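Local coordinates for protein putative sulfatase yidJ (Bacteroides fragilis, PDB 2QZU) that probably hydrolyses sulfate esters as a metal-dependent member of the sulfatase family, which belongs to the alkaline phosphatase-like superfamily, at residues M34-R39 with P230-Y235; E49-P54 with N278-I283; N197-E202 with E236-R241; V309-H314 with M334-I339. All blocks are in the same frame, centred on the assembly; numbering follows the deposited sequence.

Interaction 1: M34-R39 with P230-Y235; sequences MADQYR and PPHTGY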
# COMPACT_ATOMS: atom_id res chain seq x y z
N MSE A 34 -10.15 -10.25 -20.47
CA MSE A 34 -8.77 -9.83 -20.31
C MSE A 34 -8.51 -9.51 -18.85
O MSE A 34 -9.40 -9.08 -18.13
CB MSE A 34 -8.45 -8.62 -21.20
CG MSE A 34 -9.22 -7.36 -20.90
SE MSE A 34 -8.69 -5.91 -22.08
CE MSE A 34 -10.44 -5.30 -22.64
N ALA A 35 -7.28 -9.76 -18.43
CA ALA A 35 -6.86 -9.49 -17.06
C ALA A 35 -5.66 -8.59 -17.24
O ALA A 35 -4.73 -8.92 -17.98
CB ALA A 35 -6.47 -10.79 -16.37
N ASP A 36 -5.67 -7.45 -16.56
CA ASP A 36 -4.59 -6.50 -16.68
C ASP A 36 -3.26 -6.97 -16.10
O ASP A 36 -3.21 -7.62 -15.05
CB ASP A 36 -5.03 -5.18 -16.03
CG ASP A 36 -4.12 -4.02 -16.36
OD1 ASP A 36 -2.99 -3.99 -15.84
OD2 ASP A 36 -4.54 -3.14 -17.14
N GLN A 37 -2.17 -6.65 -16.79
CA GLN A 37 -0.82 -6.97 -16.33
C GLN A 37 -0.55 -8.46 -16.13
O GLN A 37 0.17 -8.85 -15.21
CB GLN A 37 -0.57 -6.20 -15.03
CG GLN A 37 0.88 -6.03 -14.63
CD GLN A 37 1.08 -4.75 -13.84
OE1 GLN A 37 0.85 -3.65 -14.35
NE2 GLN A 37 1.50 -4.89 -12.59
N TYR A 38 -1.09 -9.28 -17.03
CA TYR A 38 -0.93 -10.73 -16.98
C TYR A 38 0.18 -11.19 -17.95
O TYR A 38 0.07 -11.01 -19.16
CB TYR A 38 -2.26 -11.39 -17.35
CG TYR A 38 -2.37 -12.88 -17.05
CD1 TYR A 38 -1.46 -13.79 -17.59
CD2 TYR A 38 -3.40 -13.37 -16.25
CE1 TYR A 38 -1.57 -15.16 -17.33
CE2 TYR A 38 -3.52 -14.74 -15.99
CZ TYR A 38 -2.61 -15.62 -16.53
OH TYR A 38 -2.71 -16.98 -16.28
N ARG A 39 1.25 -11.77 -17.41
CA ARG A 39 2.37 -12.25 -18.23
C ARG A 39 2.02 -13.49 -19.04
O ARG A 39 1.39 -14.42 -18.52
CB ARG A 39 3.60 -12.55 -17.37
CG ARG A 39 4.30 -11.32 -16.84
CD ARG A 39 5.67 -11.65 -16.25
NE ARG A 39 5.60 -12.46 -15.03
CZ ARG A 39 5.65 -13.79 -15.00
NH1 ARG A 39 5.77 -14.49 -16.12
NH2 ARG A 39 5.59 -14.42 -13.83
N PRO A 230 -6.93 -7.46 -11.47
CA PRO A 230 -5.81 -8.32 -11.06
C PRO A 230 -5.40 -9.12 -12.31
O PRO A 230 -6.24 -9.37 -13.17
CB PRO A 230 -6.42 -9.22 -10.00
CG PRO A 230 -7.54 -8.38 -9.42
CD PRO A 230 -8.13 -7.73 -10.65
N PRO A 231 -4.14 -9.56 -12.41
CA PRO A 231 -3.02 -9.43 -11.47
C PRO A 231 -2.27 -8.10 -11.44
O PRO A 231 -1.10 -8.06 -11.08
CB PRO A 231 -2.12 -10.59 -11.86
CG PRO A 231 -2.27 -10.61 -13.35
CD PRO A 231 -3.76 -10.42 -13.55
N HIS A 232 -2.94 -7.01 -11.82
CA HIS A 232 -2.32 -5.69 -11.77
C HIS A 232 -2.11 -5.36 -10.29
O HIS A 232 -2.79 -5.93 -9.43
CB HIS A 232 -3.22 -4.66 -12.44
CG HIS A 232 -2.70 -3.26 -12.40
ND1 HIS A 232 -2.96 -2.40 -11.35
CD2 HIS A 232 -1.95 -2.55 -13.29
CE1 HIS A 232 -2.40 -1.22 -11.60
NE2 HIS A 232 -1.78 -1.29 -12.77
N THR A 233 -1.19 -4.46 -9.99
CA THR A 233 -0.87 -4.13 -8.61
C THR A 233 -1.97 -3.97 -7.62
O THR A 233 -3.10 -3.57 -7.93
CB THR A 233 0.03 -2.91 -8.46
OG1 THR A 233 -0.42 -1.87 -9.34
CG2 THR A 233 1.48 -3.29 -8.75
N GLY A 234 -1.55 -4.23 -6.40
CA GLY A 234 -2.40 -4.28 -5.26
C GLY A 234 -2.30 -5.79 -5.31
O GLY A 234 -3.30 -6.49 -5.23
N TYR A 235 -1.07 -6.28 -5.51
CA TYR A 235 -0.82 -7.72 -5.61
C TYR A 235 -1.31 -8.45 -4.38
O TYR A 235 -1.77 -9.59 -4.48
CB TYR A 235 0.68 -8.03 -5.78
CG TYR A 235 1.33 -7.52 -7.05
CD1 TYR A 235 0.75 -7.74 -8.31
CD2 TYR A 235 2.55 -6.85 -7.01
CE1 TYR A 235 1.37 -7.29 -9.48
CE2 TYR A 235 3.18 -6.40 -8.16
CZ TYR A 235 2.59 -6.62 -9.39
OH TYR A 235 3.21 -6.15 -10.53

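Interaction 2: E49-P54 with N278-I283; sequences EPVKTP and NYYACI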
# COMPACT_ATOMS: atom_id res chain seq x y z
N GLU A 49 6.31 -22.04 -15.55
CA GLU A 49 6.19 -21.57 -14.17
C GLU A 49 5.15 -22.40 -13.41
O GLU A 49 4.18 -22.87 -14.00
CB GLU A 49 5.79 -20.09 -14.15
CG GLU A 49 6.74 -19.22 -14.97
CD GLU A 49 6.38 -17.75 -14.96
OE1 GLU A 49 6.93 -17.00 -15.80
OE2 GLU A 49 5.56 -17.32 -14.12
N PRO A 50 5.35 -22.58 -12.10
CA PRO A 50 4.43 -23.36 -11.28
C PRO A 50 3.17 -22.63 -10.83
O PRO A 50 2.75 -22.74 -9.68
CB PRO A 50 5.30 -23.78 -10.10
CG PRO A 50 6.12 -22.56 -9.88
CD PRO A 50 6.51 -22.14 -11.30
N VAL A 51 2.57 -21.87 -11.74
CA VAL A 51 1.35 -21.16 -11.41
C VAL A 51 0.17 -22.05 -11.80
O VAL A 51 0.21 -22.72 -12.83
CB VAL A 51 1.27 -19.79 -12.14
CG1 VAL A 51 1.28 -20.00 -13.65
CG2 VAL A 51 0.03 -19.04 -11.70
N LYS A 52 -0.86 -22.07 -10.96
CA LYS A 52 -2.03 -22.90 -11.20
C LYS A 52 -3.15 -22.15 -11.90
O LYS A 52 -3.70 -21.19 -11.36
CB LYS A 52 -2.54 -23.48 -9.88
CG LYS A 52 -1.51 -24.35 -9.17
CD LYS A 52 -2.05 -24.88 -7.86
CE LYS A 52 -1.02 -25.77 -7.17
NZ LYS A 52 -0.66 -26.95 -8.01
N THR A 53 -3.48 -22.60 -13.11
CA THR A 53 -4.55 -22.01 -13.92
C THR A 53 -5.34 -23.14 -14.57
O THR A 53 -5.36 -23.28 -15.79
CB THR A 53 -3.97 -21.10 -15.04
OG1 THR A 53 -3.11 -21.87 -15.90
CG2 THR A 53 -3.18 -19.95 -14.44
N PRO A 54 -6.00 -23.97 -13.75
CA PRO A 54 -6.77 -25.08 -14.32
C PRO A 54 -7.86 -24.72 -15.32
O PRO A 54 -8.10 -25.45 -16.28
CB PRO A 54 -7.32 -25.79 -13.07
CG PRO A 54 -7.47 -24.66 -12.08
CD PRO A 54 -6.18 -23.89 -12.29
N ASN A 278 2.10 -13.50 -4.39
CA ASN A 278 0.81 -12.85 -4.50
C ASN A 278 0.41 -12.63 -5.95
O ASN A 278 -0.78 -12.59 -6.27
CB ASN A 278 0.81 -11.53 -3.72
CG ASN A 278 0.63 -11.75 -2.22
OD1 ASN A 278 0.97 -10.89 -1.40
ND2 ASN A 278 0.07 -12.90 -1.86
N TYR A 279 1.40 -12.50 -6.83
CA TYR A 279 1.11 -12.34 -8.25
C TYR A 279 0.44 -13.63 -8.73
O TYR A 279 -0.59 -13.60 -9.41
CB TYR A 279 2.39 -12.10 -9.05
CG TYR A 279 2.16 -11.82 -10.53
CD1 TYR A 279 1.49 -10.67 -10.95
CD2 TYR A 279 2.64 -12.70 -11.50
CE1 TYR A 279 1.29 -10.41 -12.31
CE2 TYR A 279 2.44 -12.45 -12.86
CZ TYR A 279 1.77 -11.30 -13.26
OH TYR A 279 1.60 -11.06 -14.60
N TYR A 280 1.02 -14.77 -8.36
CA TYR A 280 0.43 -16.05 -8.75
C TYR A 280 -0.94 -16.24 -8.10
O TYR A 280 -1.84 -16.80 -8.72
CB TYR A 280 1.35 -17.23 -8.37
CG TYR A 280 2.60 -17.38 -9.22
CD1 TYR A 280 2.71 -16.78 -10.47
CD2 TYR A 280 3.67 -18.17 -8.77
CE1 TYR A 280 3.86 -16.96 -11.26
CE2 TYR A 280 4.81 -18.36 -9.55
CZ TYR A 280 4.89 -17.75 -10.79
OH TYR A 280 6.01 -17.95 -11.55
N ALA A 281 -1.10 -15.78 -6.86
CA ALA A 281 -2.37 -15.90 -6.16
C ALA A 281 -3.46 -15.17 -6.94
O ALA A 281 -4.56 -15.69 -7.13
CB ALA A 281 -2.27 -15.32 -4.73
N CYS A 282 -3.13 -13.97 -7.41
CA CYS A 282 -4.07 -13.17 -8.19
C CYS A 282 -4.45 -13.90 -9.46
O CYS A 282 -5.63 -13.95 -9.82
CB CYS A 282 -3.45 -11.82 -8.56
SG CYS A 282 -3.40 -10.60 -7.21
N ILE A 283 -3.46 -14.46 -10.14
CA ILE A 283 -3.70 -15.19 -11.37
C ILE A 283 -4.61 -16.39 -11.15
O ILE A 283 -5.55 -16.61 -11.91
CB ILE A 283 -2.38 -15.64 -12.01
CG1 ILE A 283 -1.68 -14.41 -12.61
CG2 ILE A 283 -2.63 -16.71 -13.06
CD1 ILE A 283 -0.33 -14.70 -13.26

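Interaction 3: N197-E202 with E236-R241; sequences NQWGPE and ELVPDR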
# COMPACT_ATOMS: atom_id res chain seq x y z
N ASN A 197 -18.37 -4.73 -1.88
CA ASN A 197 -17.55 -5.41 -0.88
C ASN A 197 -17.30 -6.84 -1.32
O ASN A 197 -17.75 -7.80 -0.68
CB ASN A 197 -18.25 -5.37 0.48
CG ASN A 197 -18.26 -3.98 1.11
OD1 ASN A 197 -19.02 -3.71 2.03
ND2 ASN A 197 -17.40 -3.10 0.61
N GLN A 198 -16.59 -6.98 -2.43
CA GLN A 198 -16.27 -8.28 -3.00
C GLN A 198 -15.05 -8.09 -3.91
O GLN A 198 -14.85 -7.00 -4.44
CB GLN A 198 -17.46 -8.79 -3.82
CG GLN A 198 -17.23 -10.08 -4.57
CD GLN A 198 -18.52 -10.71 -5.07
OE1 GLN A 198 -19.41 -10.02 -5.58
NE2 GLN A 198 -18.64 -12.03 -4.92
N TRP A 199 -14.25 -9.13 -4.07
CA TRP A 199 -13.06 -9.03 -4.91
C TRP A 199 -13.50 -8.72 -6.34
O TRP A 199 -14.43 -9.34 -6.86
CB TRP A 199 -12.25 -10.33 -4.85
CG TRP A 199 -10.85 -10.23 -5.41
CD1 TRP A 199 -9.93 -9.25 -5.15
CD2 TRP A 199 -10.20 -11.17 -6.27
NE1 TRP A 199 -8.75 -9.52 -5.80
CE2 TRP A 199 -8.89 -10.69 -6.50
CE3 TRP A 199 -10.60 -12.37 -6.88
CZ2 TRP A 199 -7.97 -11.37 -7.31
CZ3 TRP A 199 -9.68 -13.05 -7.68
CH2 TRP A 199 -8.38 -12.55 -7.89
N GLY A 200 -12.83 -7.76 -6.97
CA GLY A 200 -13.18 -7.36 -8.33
C GLY A 200 -13.56 -8.47 -9.30
O GLY A 200 -14.68 -8.48 -9.80
N PRO A 201 -12.64 -9.40 -9.59
CA PRO A 201 -12.89 -10.51 -10.51
C PRO A 201 -14.12 -11.33 -10.15
O PRO A 201 -14.80 -11.86 -11.04
CB PRO A 201 -11.61 -11.33 -10.42
CG PRO A 201 -10.57 -10.28 -10.18
CD PRO A 201 -11.24 -9.43 -9.12
N GLU A 202 -14.40 -11.44 -8.86
CA GLU A 202 -15.55 -12.19 -8.37
C GLU A 202 -16.85 -11.50 -8.76
O GLU A 202 -17.77 -12.14 -9.27
CB GLU A 202 -15.50 -12.32 -6.84
CG GLU A 202 -14.84 -13.56 -6.33
CD GLU A 202 -14.93 -13.67 -4.82
OE1 GLU A 202 -16.04 -13.51 -4.28
OE2 GLU A 202 -13.88 -13.92 -4.17
N GLU A 236 -1.21 -7.81 -3.22
CA GLU A 236 -1.63 -8.43 -1.97
C GLU A 236 -3.14 -8.40 -1.78
O GLU A 236 -3.68 -9.07 -0.89
CB GLU A 236 -0.96 -7.74 -0.78
CG GLU A 236 -1.67 -6.47 -0.30
CD GLU A 236 -1.33 -5.23 -1.10
OE1 GLU A 236 -0.79 -5.36 -2.22
OE2 GLU A 236 -1.62 -4.11 -0.62
N LEU A 237 -3.82 -7.61 -2.60
CA LEU A 237 -5.26 -7.47 -2.49
C LEU A 237 -5.99 -8.58 -3.25
O LEU A 237 -6.63 -8.35 -4.29
CB LEU A 237 -5.67 -6.09 -3.00
CG LEU A 237 -4.95 -4.92 -2.32
CD1 LEU A 237 -5.32 -3.63 -3.01
CD2 LEU A 237 -5.32 -4.87 -0.83
N VAL A 238 -5.88 -9.78 -2.71
CA VAL A 238 -6.48 -10.98 -3.27
C VAL A 238 -6.93 -11.85 -2.09
O VAL A 238 -6.27 -11.87 -1.05
CB VAL A 238 -5.46 -11.75 -4.15
CG1 VAL A 238 -4.18 -12.02 -3.36
CG2 VAL A 238 -6.07 -13.04 -4.67
N PRO A 239 -8.08 -12.54 -2.22
CA PRO A 239 -8.55 -13.38 -1.12
C PRO A 239 -7.52 -14.37 -0.60
O PRO A 239 -6.73 -14.94 -1.36
CB PRO A 239 -9.77 -14.07 -1.72
CG PRO A 239 -10.33 -12.99 -2.61
CD PRO A 239 -9.07 -12.49 -3.31
N ASP A 240 -7.54 -14.57 0.72
CA ASP A 240 -6.61 -15.47 1.39
C ASP A 240 -6.56 -16.88 0.85
O ASP A 240 -5.49 -17.50 0.85
CB ASP A 240 -6.94 -15.52 2.89
CG ASP A 240 -6.80 -14.16 3.55
OD1 ASP A 240 -5.78 -13.48 3.29
OD2 ASP A 240 -7.70 -13.78 4.33
N ARG A 241 -7.69 -17.41 0.39
CA ARG A 241 -7.69 -18.78 -0.12
C ARG A 241 -6.77 -18.95 -1.32
O ARG A 241 -6.21 -20.03 -1.53
CB ARG A 241 -9.12 -19.23 -0.46
CG ARG A 241 -9.88 -18.37 -1.46
CD ARG A 241 -11.29 -18.93 -1.65
NE ARG A 241 -12.06 -18.24 -2.68
CZ ARG A 241 -12.60 -17.03 -2.53
NH1 ARG A 241 -12.46 -16.37 -1.39
NH2 ARG A 241 -13.30 -16.49 -3.52

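Interaction 4: V309-H314 with M334-I339; sequences VFTSDH and MRIPMI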
# COMPACT_ATOMS: atom_id res chain seq x y z
N VAL A 309 -12.08 -15.26 -25.95
CA VAL A 309 -10.69 -14.85 -25.98
C VAL A 309 -10.22 -14.49 -24.57
O VAL A 309 -10.94 -13.81 -23.84
CB VAL A 309 -10.49 -13.57 -26.84
CG1 VAL A 309 -9.02 -13.18 -26.86
CG2 VAL A 309 -11.02 -13.79 -28.24
N PHE A 310 -9.05 -14.98 -24.18
CA PHE A 310 -8.48 -14.59 -22.89
C PHE A 310 -7.12 -13.99 -23.22
O PHE A 310 -6.26 -14.66 -23.79
CB PHE A 310 -8.25 -15.76 -21.93
CG PHE A 310 -7.66 -15.33 -20.61
CD1 PHE A 310 -8.44 -14.69 -19.66
CD2 PHE A 310 -6.29 -15.47 -20.37
CE1 PHE A 310 -7.89 -14.18 -18.49
CE2 PHE A 310 -5.72 -14.96 -19.19
CZ PHE A 310 -6.52 -14.32 -18.25
N THR A 311 -6.93 -12.73 -22.86
CA THR A 311 -5.67 -12.07 -23.16
C THR A 311 -5.35 -10.99 -22.12
O THR A 311 -5.99 -10.94 -21.06
CB THR A 311 -5.72 -11.46 -24.59
OG1 THR A 311 -4.42 -10.99 -24.98
CG2 THR A 311 -6.72 -10.33 -24.65
N SER A 312 -4.37 -10.15 -22.40
CA SER A 312 -3.98 -9.10 -21.46
C SER A 312 -3.38 -7.92 -22.23
O SER A 312 -2.93 -8.08 -23.36
CB SER A 312 -2.95 -9.64 -20.47
OG SER A 312 -2.60 -8.67 -19.49
N ASP A 313 -3.39 -6.74 -21.61
CA ASP A 313 -2.86 -5.56 -22.26
C ASP A 313 -1.34 -5.49 -22.22
O ASP A 313 -0.72 -4.83 -23.06
CB ASP A 313 -3.48 -4.28 -21.65
CG ASP A 313 -3.32 -4.19 -20.14
OD1 ASP A 313 -3.01 -5.21 -19.48
OD2 ASP A 313 -3.52 -3.08 -19.60
N HIS A 314 -0.73 -6.18 -21.26
CA HIS A 314 0.72 -6.22 -21.12
C HIS A 314 1.17 -7.09 -19.95
O HIS A 314 0.36 -7.49 -19.11
CB HIS A 314 1.29 -4.80 -20.93
CG HIS A 314 0.77 -4.09 -19.73
ND1 HIS A 314 1.14 -4.40 -18.44
CD2 HIS A 314 -0.12 -3.07 -19.62
CE1 HIS A 314 0.51 -3.61 -17.59
NE2 HIS A 314 -0.26 -2.79 -18.28
N MSE A 334 6.44 -7.41 -22.88
CA MSE A 334 5.68 -7.55 -24.12
C MSE A 334 4.81 -8.81 -24.24
O MSE A 334 3.71 -8.75 -24.79
CB MSE A 334 6.62 -7.50 -25.33
CG MSE A 334 7.34 -6.17 -25.55
SE MSE A 334 8.32 -6.15 -27.24
CE MSE A 334 6.80 -5.98 -28.43
N ARG A 335 5.29 -9.94 -23.74
CA ARG A 335 4.54 -11.19 -23.84
C ARG A 335 3.26 -11.23 -23.03
O ARG A 335 3.25 -10.95 -21.83
CB ARG A 335 5.45 -12.38 -23.48
CG ARG A 335 6.41 -12.77 -24.59
CD ARG A 335 5.76 -13.77 -25.54
NE ARG A 335 5.42 -14.99 -24.82
CZ ARG A 335 4.18 -15.41 -24.56
NH1 ARG A 335 4.00 -16.53 -23.88
NH2 ARG A 335 3.14 -14.73 -25.01
N ILE A 336 2.16 -11.57 -23.70
CA ILE A 336 0.85 -11.65 -23.07
C ILE A 336 0.16 -12.97 -23.40
O ILE A 336 0.49 -13.63 -24.40
CB ILE A 336 -0.09 -10.52 -23.56
CG1 ILE A 336 -0.22 -10.56 -25.08
CG2 ILE A 336 0.44 -9.17 -23.11
CD1 ILE A 336 -1.30 -9.64 -25.65
N PRO A 337 -0.78 -13.39 -22.55
CA PRO A 337 -1.49 -14.64 -22.82
C PRO A 337 -2.43 -14.34 -23.98
O PRO A 337 -2.82 -13.19 -24.20
CB PRO A 337 -2.24 -14.90 -21.52
CG PRO A 337 -2.52 -13.52 -21.01
CD PRO A 337 -1.20 -12.81 -21.26
N MSE A 338 -2.79 -15.38 -24.71
CA MSE A 338 -3.69 -15.23 -25.85
C MSE A 338 -4.26 -16.61 -26.13
O MSE A 338 -3.68 -17.40 -26.88
CB MSE A 338 -2.91 -14.71 -27.06
CG MSE A 338 -3.71 -14.52 -28.33
SE MSE A 338 -4.89 -13.00 -28.27
CE MSE A 338 -3.58 -11.56 -28.38
N ILE A 339 -5.39 -16.89 -25.50
CA ILE A 339 -6.09 -18.16 -25.65
C ILE A 339 -7.42 -17.87 -26.33
O ILE A 339 -8.15 -16.97 -25.93
CB ILE A 339 -6.36 -18.81 -24.28
CG1 ILE A 339 -5.04 -19.08 -23.55
CG2 ILE A 339 -7.13 -20.12 -24.46
CD1 ILE A 339 -5.21 -19.58 -22.14

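Interaction 1: M34-R39 with P230-Y235
Gln37, Pro231 and His232 carry most of this buried contact, in which a type II turn from Ala35 to Tyr38, at the C-terminal end of strand 29-35, packs against the loop that follows strand 222-228. Two strand ends of the central sheet of the sulfatase fold are thereby joined. Pro231 follows a cis peptide bond, and its ring packs against the turn: CD is 3.2 Å from Asp36 O and CG is 3.5 Å from Gln37 O. CD also meets Ala35 CB and Tyr38 CD2 at van der Waals distance.

With CG opposite its backbone N (chi1 -160°) and an extended chain, Gln37 carries its amide over to His232 and Tyr235. The imidazole of His232 stands beside the Asp36 carboxylate, their planes nearly perpendicular, with CD2 3.1 Å from Asp36 OD1. Asp36 OD2 forms salt bridges with Arg80 and Lys132, and the Asp36 side chain touches Ser76, the position predicted to become 3-oxoalanine but an unmodified serine here. Gln37 OE1 is held chiefly by Lys326 yet also sits 3.2 Å from His232 CD2, while Gln37 NE2 gives a weak, bent hydrogen bond to Tyr235 OH (3.0 Å, 121° at the hydrogen).

Interaction 2: E49-P54 with N278-I283
Val51 and Tyr280 bring the backbones to 5.8 Å between CA atoms, where the irregular segment 49-54 passes over helix 267-299; further along, Thr53 CA and Ile283 CA are 7.3 Å apart. Tyr280 and Ile283, three residues apart, both direct their CB atoms at the loop, as expected of successive turns of a helix.

Tyr280 dominates. Val51 CB lies over one face of its ring in a CH-pi contact, 4.0 Å from the centroid and 19° off the normal. Val51 chi1 of 61° sets CG1 between the backbone N and carbonyl carbon and leaves CG2 anti to N, where it lies 3.7 Å from Tyr280 CD1 and 3.8 Å from Ile283 CG2. Thr53 CG2 extends the apolar strip, 3.6 Å from Ile283 CG2.

At the phenol end, Tyr280 OH donates to Glu49 OE2 at 2.7 Å, approaching from above the carboxylate plane. Glu49 OE1 has a salt bridge to Arg39, so the carboxylate is gripped through both oxygens.

Within the sulfatase domain, the contact fastens the loop between strand 29-35 and helix 54-61 onto the long helix 267-299, which leads on to strand 306-311 of the central sheet; Leu254 of helix 251-254 also touches Pro50 and Tyr280.

Interaction 3: N197-E202 with E236-R241
Trp199 and Val238 are the closest backbone positions, 7.1 Å between CA atoms, where the residues leading into helix 200-213 meet those leading into helix 240-244. In the sulfatase domain, the N-termini of two helices pack together here: Trp199 is the N-cap residue of one and Pro239 of the other.

The indole of Trp199 is the centre of the contact. With CG anti to the backbone N (chi1 -166°), the ring extends toward segment 236-241 and is enclosed between prolines. Pro239 CD sits over one face in a CH-pi contact, 3.5 Å from the centroid of the five-membered ring. Pro201 CD covers the opposite face over its centre. Val238 CG2 packs toward the six-membered ring, 3.7 Å from Trp199 CZ2. Trp199 NE1 donates to Leu237 O at 2.9 Å, on a lone pair; Leu237, at the centre of an inverse gamma turn, presents this carbonyl. The bond is bent (135° at the hydrogen) and Leu237 O lies 27° out of the indole plane, so with the packing on both faces it probably helps set the ring's rotation.

Asp240 forms a salt bridge with Lys373 of the second subunit. Toward solvent, Gln198 NE2 donates to Glu202 OE1 at 3.1 Å on the anti side of the carboxylate, which helps hold the acid in place. The other oxygen, Glu202 OE2, forms a salt bridge with Arg241 NH2 at 2.7 Å, the nitrogen standing well above the carboxylate plane.

Interaction 4: V309-H314 with M334-I339
Phe310, Pro337 and Ile339 form the apolar centre of an antiparallel strand pairing within the mixed central sheet of the sulfatase fold: strand 306-311, itself parallel to strand 29-35, runs beside strand 338-341, their end-to-end directions differing by 173° where they touch. Phe310 and Ile339 lie on the same face of the sheet, with CB atoms 4.3 Å apart, and both pack on Leu56 of helix 54-61. The phenyl ring of Phe310 also reaches back along the partner segment, its CE2 lying 4.0 Å from Pro337 CG. Beyond it the same proline ring meets Ser312, with Pro337 CD 3.7 Å from Ser312 CB. On the other face, the bent side chain of selenomethionine Met338 lies beside Thr311.

Between the faces, the backbones of Phe310 and Ile339 make a hydrogen-bonded pair: Phe310 N to Ile339 O is 2.8 Å and Ile339 N to Phe310 O is 2.9 Å, both nearly straight.

Past Thr311 the strand gives way to loop and the segments diverge. Ile336 packs against the loop continuing from the strand, with CD1 3.2 Å from Ser312 O and CG2 3.6 Å from His314 CA. Ser312 OG turns instead to Ala35 O and Tyr38 N, tying the strand end to its parallel neighbour. The polar edge is completed by Thr311: its OG1, anti to the backbone N at chi1 -171°, donates to Pro337 O at 2.8 Å, almost in line with the carbonyl bond.

Overall arrangement
Interaction 1 is the hub: its centre lies about 11 Å from those of interactions 2 and 4 and about 13 Å from that of interaction 3. Gln37 O and Tyr279 OH, 2.7 Å apart and probably hydrogen-bonded, join it to interaction 2, while Pro230 CD packs 3.6 Å from Pro201 CG of interaction 3. Interactions 2 and 3 also touch directly, Cys282 O lying 3.6 Å from Trp199 CH2. Interactions 1 and 4 lie at the ends of strands 29-35 and 306-311, parallel neighbours in the central sheet, where Asp36 OD2 comes within 2.7 Å of Asp313 OD2. Such close carboxylates, near the predicted 3-oxoalanine position, are consistent with the metal-dependent active site of sulfatases. Interactions 1, 2 and 3 reach the second subunit; interaction 4 does not.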